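Local coordinates for protein angel homolog 2 (Homo sapiens, PDB 6RW0), which hydrolyses 2',3'-cyclic phosphates as a CCR4-family phosphatase and probably binds mRNA 3' untranslated regions, at residues G14-N19 / S396-Q401. Numbering follows the deposited sequence.
Sequences GVIKRN and SLLTEQ
Ser396 meets Asn19 through OG and backbone N, and Arg18 through its carbonyl O. The Asn19 amide N donates almost straight to Ser396 OG (2.8 Å, 173°), and Ser396 N returns an equally short bond to Asn19 O. With chi1 at 64°, OG lies between its own backbone N and carbonyl carbon, turned to receive that amide. A water accepts a hydrogen bond from Ser396 OG (2.7 Å) and donates to Lys17 O and Leu397 O, so it bridges the two segments.

Arg18 supplies the other hold. Bent at chi3 (67°), its chain curls round Ser396 O and brings NE to 2.7 Å from that atom. The acceptor sits at the guanidinium edge, nearly in its plane; NH2 adds a weak second bond to this oxygen. Bonds from NH2 to Leu395 O and from NH1 to Pro420 O fix the rotation of the group. Leu397 runs alongside, CD2 3.6 Å from Arg18 NH2. Leu398 crosses Arg18 at about a right angle, its CD2 4.1 Å from Arg18 CG and 4.0 Å from Ile16 CG2.

One backbone bond prolongs the pairing of strands 20-22 and 390-395, and the serine hydroxyl replaces a backbone acceptor for the Asn19 amide. Arg18 donates to three backbone carbonyls, which probably disperse its positive charge, a polar clasp that ties the N-terminal segment to the catalytic-domain fold.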
ATOM      1  N   GLY A  14      25.826  11.080  11.776  1.00 45.77           N
ATOM      2  CA  GLY A  14      25.578  11.400  10.387  1.00 42.76           C
ATOM      3  C   GLY A  14      25.384  10.230   9.441  1.00 41.24           C
ATOM      4  O   GLY A  14      25.112  10.467   8.256  1.00 44.49           O
ATOM      5  N   VAL A  15      25.504   8.986   9.917  1.00 35.30           N
ATOM      6  CA  VAL A  15      25.398   7.817   9.043  1.00 32.88           C
ATOM      7  C   VAL A  15      23.975   7.672   8.526  1.00 29.21           C
ATOM      8  O   VAL A  15      23.001   7.755   9.288  1.00 30.89           O
ATOM      9  CB  VAL A  15      25.848   6.553   9.795  1.00 33.68           C
ATOM     10  CG1 VAL A  15      25.365   5.278   9.114  1.00 36.21           C
ATOM     11  CG2 VAL A  15      27.375   6.528   9.931  1.00 37.51           C
ATOM     12  N   ILE A  16      23.822   7.458   7.211  1.00 23.91           N
ATOM     13  CA  ILE A  16      22.499   7.271   6.566  1.00 21.01           C
ATOM     14  C   ILE A  16      22.470   5.815   6.123  1.00 21.23           C
ATOM     15  O   ILE A  16      23.103   5.507   5.136  1.00 21.18           O
ATOM     16  CB  ILE A  16      22.291   8.228   5.392  1.00 21.43           C
ATOM     17  CG1 ILE A  16      22.452   9.678   5.841  1.00 25.05           C
ATOM     18  CG2 ILE A  16      20.928   7.978   4.763  1.00 23.19           C
ATOM     19  CD1 ILE A  16      22.336  10.664   4.732  1.00 27.00           C
ATOM     20  N   LYS A  17      21.799   4.962   6.867  1.00 19.75           N
ATOM     21  CA  LYS A  17      21.791   3.524   6.550  1.00 20.24           C
ATOM     22  C   LYS A  17      20.408   2.949   6.834  1.00 18.75           C
ATOM     23  O   LYS A  17      19.787   3.386   7.778  1.00 20.55           O
ATOM     24  CB  LYS A  17      22.851   2.791   7.390  1.00 22.68           C
ATOM     25  CG  LYS A  17      22.949   1.294   7.127  1.00 28.50           C
ATOM     26  CD  LYS A  17      24.173   0.595   7.657  1.00 32.81           C
ATOM     27  CE  LYS A  17      24.183  -0.865   7.250  1.00 37.47           C
ATOM     28  NZ  LYS A  17      25.357  -1.590   7.784  1.00 41.54           N
ATOM     29  N   ARG A  18      19.988   1.968   6.049  1.00 19.45           N
ATOM     30  CA  ARG A  18      18.759   1.212   6.321  1.00 18.92           C
ATOM     31  C   ARG A  18      19.245  -0.091   6.960  1.00 20.54           C
ATOM     32  O   ARG A  18      19.978  -0.802   6.311  1.00 23.69           O
ATOM     33  CB  ARG A  18      17.972   1.015   5.029  1.00 20.17           C
ATOM     34  CG  ARG A  18      17.517   2.333   4.430  1.00 18.64           C
ATOM     35  CD  ARG A  18      16.412   2.140   3.416  1.00 17.98           C
ATOM     36  NE  ARG A  18      15.222   1.674   4.085  1.00 17.42           N
ATOM     37  CZ  ARG A  18      14.138   1.237   3.476  1.00 17.20           C
ATOM     38  NH1 ARG A  18      14.068   1.269   2.159  1.00 18.18           N
ATOM     39  NH2 ARG A  18      13.141   0.771   4.195  1.00 16.31           N
ATOM     40  N   ASN A  19      18.824  -0.365   8.170  1.00 22.36           N
ATOM     41  CA  ASN A  19      19.272  -1.532   8.954  1.00 24.27           C
ATOM     42  C   ASN A  19      18.149  -2.529   9.154  1.00 21.76           C
ATOM     43  O   ASN A  19      17.037  -2.119   9.196  1.00 22.56           O
ATOM     44  CB  ASN A  19      19.657  -1.109  10.373  1.00 29.24           C
ATOM     45  CG  ASN A  19      20.489   0.148  10.418  1.00 32.42           C
ATOM     46  OD1 ASN A  19      20.015   1.220  10.750  1.00 38.44           O
ATOM     47  ND2 ASN A  19      21.738   0.009  10.058  1.00 32.73           N
ATOM     48  N   SER A 396      14.786  -0.641   8.412  1.00 17.64           N
ATOM     49  CA  SER A 396      14.501   0.682   8.954  1.00 17.57           C
ATOM     50  C   SER A 396      14.392   1.734   7.851  1.00 17.86           C
ATOM     51  O   SER A 396      15.052   1.658   6.809  1.00 18.62           O
ATOM     52  CB  SER A 396      15.562   1.070   9.980  1.00 20.24           C
ATOM     53  OG  SER A 396      16.840   1.187   9.392  1.00 21.20           O
ATOM     54  N   LEU A 397      13.560   2.747   8.091  1.00 17.60           N
ATOM     55  CA  LEU A 397      13.254   3.843   7.148  1.00 16.58           C
ATOM     56  C   LEU A 397      14.215   5.009   7.436  1.00 19.06           C
ATOM     57  O   LEU A 397      15.162   4.827   8.166  1.00 18.95           O
ATOM     58  CB  LEU A 397      11.757   4.161   7.317  1.00 16.72           C
ATOM     59  CG  LEU A 397      10.823   3.250   6.531  1.00 16.50           C
ATOM     60  CD1 LEU A 397       9.390   3.505   6.954  1.00 17.43           C
ATOM     61  CD2 LEU A 397      10.977   3.459   5.042  1.00 19.64           C
ATOM     62  N   LEU A 398      14.018   6.134   6.786  1.00 18.74           N
ATOM     63  CA  LEU A 398      14.882   7.315   6.898  1.00 16.50           C
ATOM     64  C   LEU A 398      14.039   8.541   7.198  1.00 16.51           C
ATOM     65  O   LEU A 398      12.844   8.477   7.141  1.00 17.89           O
ATOM     66  CB  LEU A 398      15.620   7.485   5.572  1.00 18.18           C
ATOM     67  CG  LEU A 398      16.486   6.314   5.138  1.00 18.71           C
ATOM     68  CD1 LEU A 398      17.020   6.560   3.751  1.00 20.12           C
ATOM     69  CD2 LEU A 398      17.623   6.086   6.113  1.00 19.33           C
ATOM     70  N   THR A 399      14.700   9.608   7.587  1.00 17.85           N
ATOM     71  CA  THR A 399      14.054  10.906   7.830  1.00 18.38           C
ATOM     72  C   THR A 399      14.078  11.746   6.554  1.00 17.67           C
ATOM     73  O   THR A 399      14.790  11.430   5.629  1.00 16.97           O
ATOM     74  CB  THR A 399      14.729  11.670   8.970  1.00 18.68           C
ATOM     75  OG1 THR A 399      16.003  12.061   8.485  1.00 21.49           O
ATOM     76  CG2 THR A 399      14.863  10.862  10.238  1.00 22.07           C
ATOM     77  N   GLU A 400      13.306  12.826   6.558  1.00 17.93           N
ATOM     78  CA  GLU A 400      13.255  13.805   5.462  1.00 18.64           C
ATOM     79  C   GLU A 400      14.660  14.396   5.301  1.00 18.69           C
ATOM     80  O   GLU A 400      15.106  14.527   4.202  1.00 19.54           O
ATOM     81  CB  GLU A 400      12.232  14.890   5.806  1.00 19.40           C
ATOM     82  CG  GLU A 400      12.202  16.032   4.818  1.00 20.18           C
ATOM     83  CD  GLU A 400      11.137  17.070   5.119  1.00 24.82           C
ATOM     84  OE1 GLU A 400      10.458  16.908   6.112  1.00 27.29           O
ATOM     85  OE2 GLU A 400      11.033  18.014   4.359  1.00 29.63           O
ATOM     86  N   GLN A 401      15.312  14.725   6.407  1.00 19.27           N
ATOM     87  CA  GLN A 401      16.668  15.316   6.367  1.00 20.22           C
ATOM     88  C   GLN A 401      17.646  14.314   5.753  1.00 19.01           C
ATOM     89  O   GLN A 401      18.459  14.727   4.964  1.00 18.84           O
ATOM     90  CB  GLN A 401      17.122  15.742   7.757  1.00 23.08           C
ATOM     91  CG  GLN A 401      18.461  16.455   7.720  1.00 34.18           C
ATOM     92  CD  GLN A 401      19.041  16.798   9.067  1.00 49.23           C
ATOM     93  OE1 GLN A 401      18.534  16.416  10.112  1.00 55.13           O
ATOM     94  NE2 GLN A 401      20.141  17.522   9.043  1.00 53.50           N
TER
HETATM   95  O   HOH W   1      17.457   3.839   9.302  1.00 21.35           O